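Local coordinates for protein methionine gamma-lyase (Trichomonas vaginalis, PDB 1E5E) that belongs to the Cys/Met metabolism family of PLP-dependent enzymes and holds the ligand PPJ in a pocket completed by a second subunit, at residues L180-N185 against V200-H205; E108-C113 against I150-T155; G340-L345 against V376-A381; L330-L335 against D382-D387. One frame throughout, in Å; residues are numbered along the deposited sequence.

Contact 1: L180-N185 against V200-H205. With PPJ (N-(hydroxy{3-hydroxy-2-methyl-5-[(phosphonooxy)methyl]pyridin-4-yl}methyl)norvaline), chain C.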
# COMPACT_ATOMS: atom_id res chain seq x y z
N LEU A 180 31.52 7.84 -22.34
CA LEU A 180 30.80 6.88 -21.46
C LEU A 180 29.96 5.93 -22.29
O LEU A 180 29.21 6.38 -23.17
CB LEU A 180 29.92 7.71 -20.49
CG LEU A 180 30.76 8.30 -19.33
CD1 LEU A 180 29.94 9.18 -18.42
CD2 LEU A 180 31.42 7.16 -18.53
N VAL A 181 30.11 4.64 -22.02
CA VAL A 181 29.26 3.67 -22.73
C VAL A 181 28.12 3.32 -21.78
O VAL A 181 28.36 2.85 -20.67
CB VAL A 181 30.02 2.42 -23.17
CG1 VAL A 181 29.06 1.45 -23.87
CG2 VAL A 181 31.13 2.90 -24.12
N ILE A 182 26.90 3.42 -22.26
CA ILE A 182 25.71 3.20 -21.45
C ILE A 182 24.92 2.06 -22.08
O ILE A 182 24.60 2.18 -23.27
CB ILE A 182 24.84 4.48 -21.35
CG1 ILE A 182 25.62 5.65 -20.73
CG2 ILE A 182 23.57 4.20 -20.55
CD1 ILE A 182 24.89 6.99 -20.72
N ALA A 183 24.63 1.00 -21.35
CA ALA A 183 23.84 -0.09 -21.96
C ALA A 183 22.47 -0.19 -21.29
O ALA A 183 22.47 -0.08 -20.06
CB ALA A 183 24.60 -1.39 -21.77
N ASP A 184 21.38 -0.29 -22.04
CA ASP A 184 20.05 -0.49 -21.41
C ASP A 184 19.84 -1.99 -21.36
O ASP A 184 19.65 -2.68 -22.37
CB ASP A 184 18.97 0.29 -22.13
CG ASP A 184 17.56 0.04 -21.60
OD1 ASP A 184 17.34 -0.93 -20.86
OD2 ASP A 184 16.64 0.78 -22.02
N ASN A 185 19.94 -2.56 -20.16
CA ASN A 185 19.94 -3.98 -19.87
C ASN A 185 18.60 -4.53 -19.44
O ASN A 185 18.55 -5.62 -18.87
CB ASN A 185 21.01 -4.27 -18.78
CG ASN A 185 21.44 -5.72 -18.70
OD1 ASN A 185 21.50 -6.40 -19.74
ND2 ASN A 185 21.71 -6.27 -17.50
N VAL A 200 31.26 -1.83 -20.16
CA VAL A 200 30.20 -0.79 -20.14
C VAL A 200 30.35 0.09 -18.92
O VAL A 200 30.73 -0.44 -17.87
CB VAL A 200 28.80 -1.42 -20.26
CG1 VAL A 200 27.66 -0.46 -19.92
CG2 VAL A 200 28.61 -1.95 -21.68
N ASP A 201 30.08 1.40 -18.95
CA ASP A 201 30.32 2.21 -17.74
C ASP A 201 29.06 2.31 -16.87
O ASP A 201 29.15 2.42 -15.65
CB ASP A 201 30.71 3.61 -18.28
CG ASP A 201 32.02 3.53 -19.05
OD1 ASP A 201 33.00 3.17 -18.36
OD2 ASP A 201 32.13 3.82 -20.26
N VAL A 202 27.91 2.52 -17.52
CA VAL A 202 26.63 2.75 -16.89
C VAL A 202 25.60 1.77 -17.46
O VAL A 202 25.54 1.55 -18.67
CB VAL A 202 26.08 4.17 -17.13
CG1 VAL A 202 24.89 4.44 -16.23
CG2 VAL A 202 27.10 5.28 -16.93
N VAL A 203 24.80 1.17 -16.59
CA VAL A 203 23.77 0.22 -16.99
C VAL A 203 22.43 0.76 -16.50
O VAL A 203 22.29 1.14 -15.32
CB VAL A 203 24.00 -1.19 -16.39
CG1 VAL A 203 22.84 -2.14 -16.75
CG2 VAL A 203 25.34 -1.78 -16.83
N VAL A 204 21.45 0.90 -17.40
CA VAL A 204 20.14 1.37 -16.97
C VAL A 204 19.11 0.25 -17.18
O VAL A 204 19.37 -0.69 -17.96
CB VAL A 204 19.72 2.62 -17.73
CG1 VAL A 204 20.69 3.78 -17.46
CG2 VAL A 204 19.70 2.39 -19.26
N HIS A 205 17.97 0.35 -16.49
CA HIS A 205 16.87 -0.55 -16.61
C HIS A 205 15.52 0.17 -16.41
O HIS A 205 15.39 1.05 -15.57
CB HIS A 205 16.77 -1.62 -15.50
CG HIS A 205 17.88 -2.62 -15.44
ND1 HIS A 205 17.81 -3.83 -16.11
CD2 HIS A 205 19.07 -2.60 -14.82
CE1 HIS A 205 18.92 -4.50 -15.88
NE2 HIS A 205 19.71 -3.77 -15.10
N1 PPJ C . 14.04 0.89 -21.76
C2 PPJ C . 13.51 -0.18 -22.39
C6 PPJ C . 13.24 1.91 -21.32
C2A PPJ C . 14.21 -1.05 -23.24
C3 PPJ C . 12.10 -0.26 -22.39
O3 PPJ C . 11.61 -1.22 -23.12
C4 PPJ C . 11.28 0.68 -21.75
C4A PPJ C . 9.86 0.50 -21.83
C5 PPJ C . 11.84 1.85 -21.25
N PPJ C . 9.25 -0.18 -22.82
C5A PPJ C . 11.14 2.80 -20.43
OP4 PPJ C . 10.94 2.28 -19.26
P PPJ C . 9.64 2.86 -18.54
OP1 PPJ C . 9.65 2.19 -17.10
OP2 PPJ C . 8.38 2.46 -19.37
OP3 PPJ C . 9.70 4.44 -18.40
CA PPJ C . 7.91 -0.44 -22.86
CB PPJ C . 6.91 0.59 -22.57
C PPJ C . 7.53 -1.23 -23.99
CG PPJ C . 6.68 1.77 -23.45
CD PPJ C . 5.49 1.53 -24.25
O PPJ C . 8.44 -1.53 -24.84
OXT PPJ C . 6.48 -2.01 -23.94

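Contact 2: E108-C113 against I150-T155. With PPJ (N-(hydroxy{3-hydroxy-2-methyl-5-[(phosphonooxy)methyl]pyridin-4-yl}methyl)norvaline), chain C.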
# COMPACT_ATOMS: atom_id res chain seq x y z
N GLU A 108 20.59 3.01 -33.49
CA GLU A 108 19.31 3.44 -34.03
C GLU A 108 18.18 2.53 -33.62
O GLU A 108 17.03 2.95 -33.82
CB GLU A 108 19.38 3.44 -35.58
CG GLU A 108 19.64 2.06 -36.16
CD GLU A 108 19.72 2.03 -37.70
OE1 GLU A 108 18.96 2.67 -38.45
OE2 GLU A 108 20.52 1.21 -38.18
N CYS A 109 18.44 1.28 -33.20
CA CYS A 109 17.27 0.48 -32.82
C CYS A 109 17.09 0.54 -31.31
O CYS A 109 17.73 -0.27 -30.59
CB CYS A 109 17.35 -0.98 -33.27
SG CYS A 109 15.79 -1.88 -33.02
N LEU A 110 16.23 1.41 -30.84
CA LEU A 110 15.95 1.59 -29.43
C LEU A 110 14.43 1.52 -29.20
O LEU A 110 13.57 1.65 -30.09
CB LEU A 110 16.32 3.01 -29.00
CG LEU A 110 17.69 3.60 -29.28
CD1 LEU A 110 17.81 5.04 -28.82
CD2 LEU A 110 18.75 2.72 -28.61
N TYR A 111 14.18 1.40 -27.91
CA TYR A 111 12.78 1.60 -27.48
C TYR A 111 12.27 2.91 -28.08
O TYR A 111 12.93 3.93 -28.00
CB TYR A 111 12.75 1.65 -25.95
CG TYR A 111 11.39 1.95 -25.41
CD1 TYR A 111 10.26 1.27 -25.88
CD2 TYR A 111 11.22 2.91 -24.44
CE1 TYR A 111 9.02 1.53 -25.37
CE2 TYR A 111 9.97 3.19 -23.89
CZ TYR A 111 8.88 2.50 -24.37
OH TYR A 111 7.65 2.78 -23.81
N GLY A 112 11.03 2.93 -28.55
CA GLY A 112 10.49 4.15 -29.13
C GLY A 112 10.68 5.44 -28.34
O GLY A 112 11.17 6.43 -28.91
N CYS A 113 10.32 5.47 -27.05
CA CYS A 113 10.43 6.70 -26.28
C CYS A 113 11.86 7.12 -26.08
O CYS A 113 12.11 8.33 -26.07
CB CYS A 113 9.62 6.62 -24.95
SG CYS A 113 8.05 5.72 -25.06
N ILE A 150 28.92 10.21 -24.93
CA ILE A 150 28.18 8.99 -24.71
C ILE A 150 28.00 8.12 -25.96
O ILE A 150 27.74 8.59 -27.07
CB ILE A 150 26.76 9.30 -24.19
CG1 ILE A 150 26.81 9.98 -22.81
CG2 ILE A 150 25.91 8.04 -24.07
CD1 ILE A 150 25.50 10.61 -22.39
N VAL A 151 28.18 6.81 -25.74
CA VAL A 151 27.79 5.84 -26.75
C VAL A 151 26.70 4.99 -26.05
O VAL A 151 26.98 4.41 -25.00
CB VAL A 151 28.95 5.00 -27.24
CG1 VAL A 151 28.41 3.89 -28.13
CG2 VAL A 151 29.95 5.86 -28.02
N TYR A 152 25.52 4.86 -26.64
CA TYR A 152 24.37 4.25 -25.99
C TYR A 152 23.75 3.17 -26.87
O TYR A 152 23.64 3.41 -28.08
CB TYR A 152 23.30 5.36 -25.75
CG TYR A 152 22.06 4.94 -25.00
CD1 TYR A 152 21.00 4.34 -25.68
CD2 TYR A 152 21.92 5.13 -23.63
CE1 TYR A 152 19.85 3.94 -25.02
CE2 TYR A 152 20.78 4.75 -22.95
CZ TYR A 152 19.76 4.14 -23.63
OH TYR A 152 18.61 3.77 -22.97
N PHE A 153 23.37 2.03 -26.30
CA PHE A 153 22.73 0.97 -27.05
C PHE A 153 21.86 0.08 -26.16
O PHE A 153 21.97 0.12 -24.93
CB PHE A 153 23.79 0.07 -27.74
CG PHE A 153 24.78 -0.51 -26.81
CD1 PHE A 153 24.51 -1.71 -26.12
CD2 PHE A 153 26.04 0.01 -26.66
CE1 PHE A 153 25.40 -2.22 -25.21
CE2 PHE A 153 26.96 -0.53 -25.79
CZ PHE A 153 26.65 -1.67 -25.07
N GLU A 154 21.08 -0.78 -26.80
CA GLU A 154 20.30 -1.79 -26.09
C GLU A 154 20.62 -3.14 -26.73
O GLU A 154 20.43 -3.22 -27.96
CB GLU A 154 18.81 -1.66 -26.34
CG GLU A 154 18.15 -0.36 -25.92
CD GLU A 154 16.70 -0.21 -26.29
OE1 GLU A 154 16.09 -1.22 -26.71
OE2 GLU A 154 16.15 0.93 -26.25
N THR A 155 20.92 -4.18 -25.97
CA THR A 155 21.02 -5.50 -26.58
C THR A 155 20.49 -6.55 -25.61
O THR A 155 20.88 -6.61 -24.45
CB THR A 155 22.48 -5.75 -27.00
OG1 THR A 155 22.61 -7.05 -27.57
CG2 THR A 155 23.47 -5.68 -25.83
N1 PPJ C . 14.04 0.89 -21.76
C2 PPJ C . 13.51 -0.18 -22.39
C6 PPJ C . 13.24 1.91 -21.32
C2A PPJ C . 14.21 -1.05 -23.24
C3 PPJ C . 12.10 -0.26 -22.39
O3 PPJ C . 11.61 -1.22 -23.12
C4 PPJ C . 11.28 0.68 -21.75
C4A PPJ C . 9.86 0.50 -21.83
C5 PPJ C . 11.84 1.85 -21.25
N PPJ C . 9.25 -0.18 -22.82
C5A PPJ C . 11.14 2.80 -20.43
OP4 PPJ C . 10.94 2.28 -19.26
P PPJ C . 9.64 2.86 -18.54
OP1 PPJ C . 9.65 2.19 -17.10
OP2 PPJ C . 8.38 2.46 -19.37
OP3 PPJ C . 9.70 4.44 -18.40
CA PPJ C . 7.91 -0.44 -22.86
CB PPJ C . 6.91 0.59 -22.57
C PPJ C . 7.53 -1.23 -23.99
CG PPJ C . 6.68 1.77 -23.45
CD PPJ C . 5.49 1.53 -24.25
O PPJ C . 8.44 -1.53 -24.84
OXT PPJ C . 6.48 -2.01 -23.94
O HOH W 1 20.26 -0.92 -29.44

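Contact 3: G340-L345 against V376-A381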
# COMPACT_ATOMS: atom_id res chain seq x y z
N GLY A 340 8.04 -8.53 -19.57
CA GLY A 340 8.73 -8.97 -18.37
C GLY A 340 7.79 -9.40 -17.24
O GLY A 340 8.34 -9.60 -16.15
N GLY A 341 6.47 -9.52 -17.47
CA GLY A 341 5.66 -9.94 -16.34
C GLY A 341 5.51 -11.46 -16.29
O GLY A 341 6.03 -12.19 -17.14
N CYS A 342 4.83 -11.94 -15.25
CA CYS A 342 4.55 -13.35 -15.08
C CYS A 342 3.58 -13.82 -16.17
O CYS A 342 3.56 -15.00 -16.56
CB CYS A 342 3.92 -13.62 -13.69
SG CYS A 342 5.12 -13.34 -12.37
N GLU A 343 2.71 -12.93 -16.60
CA GLU A 343 1.81 -13.27 -17.69
C GLU A 343 2.46 -12.86 -19.03
O GLU A 343 3.16 -11.85 -19.11
CB GLU A 343 0.46 -12.62 -17.51
CG GLU A 343 0.52 -11.20 -18.00
CD GLU A 343 0.58 -10.22 -16.86
OE1 GLU A 343 1.62 -10.11 -16.17
OE2 GLU A 343 -0.54 -9.61 -16.80
N SER A 344 2.19 -13.64 -20.06
CA SER A 344 2.76 -13.39 -21.37
C SER A 344 2.05 -12.21 -22.06
O SER A 344 0.83 -12.13 -22.01
CB SER A 344 2.61 -14.66 -22.23
OG SER A 344 3.36 -15.73 -21.70
N LEU A 345 2.85 -11.32 -22.62
CA LEU A 345 2.30 -10.09 -23.21
C LEU A 345 2.69 -10.03 -24.69
O LEU A 345 3.83 -10.39 -25.01
CB LEU A 345 2.82 -8.83 -22.49
CG LEU A 345 2.31 -8.63 -21.05
CD1 LEU A 345 3.00 -7.47 -20.33
CD2 LEU A 345 0.80 -8.40 -21.04
N VAL A 376 7.38 -13.63 -23.04
CA VAL A 376 6.76 -14.86 -22.56
C VAL A 376 6.81 -14.86 -21.03
O VAL A 376 7.88 -14.59 -20.48
CB VAL A 376 7.56 -16.06 -23.10
CG1 VAL A 376 7.12 -17.40 -22.52
CG2 VAL A 376 7.44 -16.09 -24.63
N GLY A 377 5.75 -15.29 -20.39
CA GLY A 377 5.66 -15.40 -18.94
C GLY A 377 5.81 -16.85 -18.46
O GLY A 377 6.43 -17.66 -19.15
N ILE A 378 5.23 -17.18 -17.30
CA ILE A 378 5.41 -18.47 -16.68
C ILE A 378 4.20 -19.39 -16.71
O ILE A 378 4.14 -20.39 -15.97
CB ILE A 378 5.90 -18.32 -15.22
CG1 ILE A 378 4.82 -17.52 -14.44
CG2 ILE A 378 7.25 -17.59 -15.20
CD1 ILE A 378 5.32 -17.15 -13.04
N GLU A 379 3.31 -19.18 -17.64
CA GLU A 379 2.21 -20.11 -17.90
C GLU A 379 2.77 -21.44 -18.42
O GLU A 379 3.94 -21.56 -18.78
CB GLU A 379 1.29 -19.55 -18.99
CG GLU A 379 0.68 -18.21 -18.64
CD GLU A 379 1.34 -17.00 -19.22
OE1 GLU A 379 2.53 -17.10 -19.59
OE2 GLU A 379 0.71 -15.90 -19.28
N ASP A 380 1.89 -22.43 -18.53
CA ASP A 380 2.29 -23.73 -19.09
C ASP A 380 2.66 -23.58 -20.56
O ASP A 380 1.98 -22.90 -21.33
CB ASP A 380 1.12 -24.68 -18.80
CG ASP A 380 1.42 -26.02 -19.50
OD1 ASP A 380 2.17 -26.79 -18.89
OD2 ASP A 380 0.94 -26.19 -20.64
N ALA A 381 3.86 -24.01 -20.98
CA ALA A 381 4.35 -23.85 -22.34
C ALA A 381 3.42 -24.46 -23.38
O ALA A 381 3.19 -23.81 -24.40
CB ALA A 381 5.76 -24.41 -22.52
O HOH W 2 7.62 -11.97 -19.36

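Contact 4: L330-L335 against D382-D387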
# COMPACT_ATOMS: atom_id res chain seq x y z
N LEU A 330 -6.02 -14.16 -29.98
CA LEU A 330 -5.28 -14.84 -28.92
C LEU A 330 -6.14 -14.82 -27.65
O LEU A 330 -6.76 -13.80 -27.37
CB LEU A 330 -3.93 -14.18 -28.68
CG LEU A 330 -2.91 -14.46 -29.82
CD1 LEU A 330 -1.67 -13.58 -29.64
CD2 LEU A 330 -2.50 -15.92 -29.79
N LYS A 331 -6.22 -15.96 -26.98
CA LYS A 331 -7.02 -16.05 -25.78
C LYS A 331 -6.22 -16.12 -24.48
O LYS A 331 -6.79 -15.89 -23.41
CB LYS A 331 -7.99 -17.25 -25.87
CG LYS A 331 -8.97 -17.12 -27.05
CD LYS A 331 -9.54 -18.50 -27.37
CE LYS A 331 -10.18 -18.54 -28.76
NZ LYS A 331 -11.66 -18.38 -28.76
N LEU A 332 -4.96 -16.50 -24.47
CA LEU A 332 -4.22 -16.65 -23.22
C LEU A 332 -3.19 -15.55 -23.12
O LEU A 332 -3.05 -14.89 -22.08
CB LEU A 332 -3.64 -18.06 -23.19
CG LEU A 332 -2.69 -18.36 -22.01
CD1 LEU A 332 -3.41 -18.13 -20.69
CD2 LEU A 332 -2.15 -19.77 -22.19
N ILE A 333 -2.49 -15.31 -24.22
CA ILE A 333 -1.49 -14.25 -24.31
C ILE A 333 -2.24 -12.91 -24.28
O ILE A 333 -3.34 -12.84 -24.85
CB ILE A 333 -0.60 -14.42 -25.53
CG1 ILE A 333 0.12 -15.78 -25.32
CG2 ILE A 333 0.45 -13.31 -25.60
CD1 ILE A 333 0.54 -16.46 -26.58
N THR A 334 -1.73 -11.94 -23.55
CA THR A 334 -2.41 -10.68 -23.33
C THR A 334 -1.91 -9.57 -24.24
O THR A 334 -0.70 -9.41 -24.40
CB THR A 334 -2.22 -10.25 -21.85
OG1 THR A 334 -2.85 -11.26 -21.02
CG2 THR A 334 -2.90 -8.93 -21.56
N LEU A 335 -2.84 -8.89 -24.88
CA LEU A 335 -2.53 -7.80 -25.81
C LEU A 335 -2.42 -6.49 -25.05
O LEU A 335 -3.41 -5.90 -24.65
CB LEU A 335 -3.72 -7.69 -26.79
CG LEU A 335 -3.64 -6.60 -27.84
CD1 LEU A 335 -2.41 -6.76 -28.72
CD2 LEU A 335 -4.91 -6.63 -28.71
N ASP A 382 2.84 -25.63 -23.12
CA ASP A 382 1.88 -26.25 -24.04
C ASP A 382 0.61 -25.42 -24.20
O ASP A 382 0.15 -25.21 -25.32
CB ASP A 382 1.51 -27.67 -23.61
CG ASP A 382 2.68 -28.61 -23.80
OD1 ASP A 382 3.55 -28.42 -24.66
OD2 ASP A 382 2.84 -29.58 -23.04
N GLU A 383 0.09 -24.86 -23.08
CA GLU A 383 -1.04 -23.93 -23.26
C GLU A 383 -0.63 -22.71 -24.08
O GLU A 383 -1.45 -22.27 -24.90
CB GLU A 383 -1.71 -23.56 -21.95
CG GLU A 383 -2.58 -24.71 -21.45
CD GLU A 383 -2.93 -24.55 -19.97
OE1 GLU A 383 -2.10 -24.04 -19.18
OE2 GLU A 383 -4.01 -25.01 -19.57
N LEU A 384 0.55 -22.14 -23.90
CA LEU A 384 0.96 -21.00 -24.71
C LEU A 384 1.01 -21.40 -26.20
O LEU A 384 0.57 -20.69 -27.09
CB LEU A 384 2.35 -20.50 -24.27
CG LEU A 384 2.38 -19.85 -22.88
CD1 LEU A 384 3.81 -19.62 -22.42
CD2 LEU A 384 1.61 -18.53 -22.90
N ILE A 385 1.66 -22.50 -26.53
CA ILE A 385 1.79 -22.95 -27.91
C ILE A 385 0.41 -23.24 -28.47
O ILE A 385 0.15 -22.76 -29.58
CB ILE A 385 2.65 -24.22 -28.01
CG1 ILE A 385 4.13 -23.85 -27.77
CG2 ILE A 385 2.42 -24.92 -29.35
CD1 ILE A 385 5.04 -25.04 -27.47
N ALA A 386 -0.48 -23.87 -27.69
CA ALA A 386 -1.85 -24.06 -28.18
C ALA A 386 -2.57 -22.75 -28.45
O ALA A 386 -3.42 -22.72 -29.35
CB ALA A 386 -2.70 -24.94 -27.24
N ASP A 387 -2.27 -21.65 -27.72
CA ASP A 387 -2.96 -20.40 -28.03
C ASP A 387 -2.45 -19.89 -29.38
O ASP A 387 -3.20 -19.31 -30.19
CB ASP A 387 -2.70 -19.38 -26.92
CG ASP A 387 -3.59 -18.17 -26.94
OD1 ASP A 387 -4.72 -18.26 -27.49
OD2 ASP A 387 -3.18 -17.10 -26.43

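Contact 1: L180-N185 against V200-H205
The carbonyl oxygen of Val181 is gripped by two backbone donors, the N-H groups of Asp201 and Val202. Asp201 N lies 2.8 Å from Val181 O, in the carbonyl plane, and Val202 N is longer at 3.2 Å. The same Asp201 reaches back with its side chain. Its OD2 takes the N-H of Val181 at 2.8 Å through the anti lone pair, in an almost straight bond (174°). His174 donates to this oxygen as well. Leu180 CD2 lies against Asp201 CB, the two side chains crossing at about a right angle. Beyond this clasp the strands run parallel, with Ala183 N bonded to Val202 O and Ala183 O to Val204 N. Ile182 and Val202 lie side by side, CG1 to CB 3.9 Å. Asp184 CB rests on CG2 of Val204. The carboxylate of Asp184 extends further, with CG anti to the backbone N (chi1 175°), and brings OD2 within 2.6 Å of N1 of the ligand PPJ. Thr186 holds the other oxygen, OD1. Asn185 and His205 run alongside each other, and both bond to Glu75. This is a parallel pair inside the seven-stranded sheet of the PLP-binding fold. Strand 148-154 flanks 180-184 on its other edge. Helix 86-97 packs on Leu180, Ile182 and Asp184, while helix 166-174 packs on Val181 and Val200.

Contact 2: E108-C113 against I150-T155
Leu110 and Glu154 bring the two backbones closest, with their CA atoms 6.4 Å apart. The turn 109-111 runs at 78° to residues 152-154. The N-H of Tyr111 points at the Glu154 side chain, and OE2 accepts it at 2.6 Å in a nearly straight bond. The donor arrives on the syn side, 22° out of the carboxylate plane. Glu154 reaches it with an extended chain beyond CG. Its OE1 is bonded to Asn158 N, which leaves the carboxylate held at both oxygens. Leu110 packs beside this bond, CB 3.5 Å from Glu154 OE2. Its CD2 meets the edge of the Tyr152 ring near the ring plane, 3.9 Å from CE1. Water 1 bridges the two backbones, donating to Cys109 O and accepting from Glu154 N.

Segment 108-113 leaves strand 103-107, and 150-155 carries the C-terminal part of the neighbouring parallel strand 148-154, at the edge of the ligand pocket. Tyr111 is the N-cap residue of helix 112-124. Its CG is anti to the backbone N (chi1 176°), and the ring lies over the ligand PPJ. The ligand atom N sits 3.0 Å above one ring face, toward the rim, with Cys113 N over the opposite face. In the model Tyr111 OH is covalently bonded to PPJ CG at 1.4 Å. Arg58 of the second subunit is hydrogen-bonded to this oxygen. Phe118 meets the Tyr152 ring edge-to-face.

Contact 3: G340-L345 against V376-A381
Ser344 OG accepts the N-H of Gly377 at 2.8 Å and gives its own proton to Glu379 OE1 at 2.6 Å. The contact joins two loops of the smaller five-stranded sheet, one leading into strand 345-347 and the other linking strand 371-375 to helix 381-396. The Ser344 N-H is satisfied by the same carboxylate. Glu379 OE2 takes it at 2.8 Å through the syn lone pair. Ser344 therefore meets both oxygens, although its hydroxyl approaches OE1 32° out of the carboxylate plane. The Glu379 chain bends at chi2 (99°) to turn its carboxylate back onto this residue. OE2 has a further donor, His14 of the third subunit, so a subunit interface shares the site.

Cys342 O accepts the N-H of Ile378 at 2.8 Å, the donor tilted 24° from the carbonyl plane. Gly377 CA also lies against this oxygen, in a CA-H...O contact at 3.2 Å. Such an approach leaves no room for a side chain on Gly377. Water 2 lies within donating distance and angle of both Gly341 O and Val376 O. Val376 O has a second partner in Ser310 OG. Glu343 turns its polar end elsewhere, with OE1 bonded to Thr215. At the apolar end, Ile378 CD1 sits 3.9 Å from Cys342 CB.

Contact 4: L330-L335 against D382-D387
Leu330 lays CD2 across Asp387, 3.5 Å from its backbone O, the two side chains crossing at about a right angle. Lys331 follows with its backbone, and its N-H bonds to Asp387 OD1 at 2.8 Å through the syn lone pair. The lysine side chain leads away from 382-387 and packs on Gln390 further along the helix. Leu332 gives its N-H to the other oxygen, OD2, at 2.7 Å, from above the carboxylate plane (57° out of it). Its CB rests on the same oxygen, and its CD2 touches Glu383 CB and Leu384 CD2 on the helix. Ile333 N donates next, 2.9 Å from Asp387 OD2 and nearly in line with the C-O bond. Both donors to OD2 come from the same face of the carboxylate plane. CG1 of Ile333 meets Leu384 CD2 at 4.0 Å. The chain then enters strand 334-335, outermost in the smaller sheet within this chain, where Leu335 makes backbone hydrogen bonds to the second subunit.

The arrangement fastens the turn before this strand to the C-terminal helix 381-396. Asp387 reaches the turn with CG anti to its backbone N (chi1 -166°), and OD1 also bonds to Gln390. Glu383 bonds to Thr7 and Thr10 of the third subunit. Three successive backbone N-H groups thus close on one carboxylate, which satisfies both oxygens, fixes its rotation and probably favours its charged form.

In the fold
Contacts 1 and 2 share the large sheet and touch directly. Strands 180-184 and 148-154 are neighbours, with Leu180 O 2.8 Å from Val151 N, and both contacts reach PPJ. Their centres are 10 Å apart. Contacts 3 and 4 form a second pair, also with centres 10 Å apart, around the smaller sheet. They meet where Ser344 O lies 3.0 Å from Thr334 N, and where Leu384 CD2 packs on Ser344 OG. Both face the third subunit. The two pairs do not touch: nearest atoms of contacts 1 and 3 are about 10 Å apart. The nearest atoms of Gly341 (contact 3) and PPJ are about 11 Å apart, and those of the Ile333 side chain (contact 4) and PPJ about 13 Å.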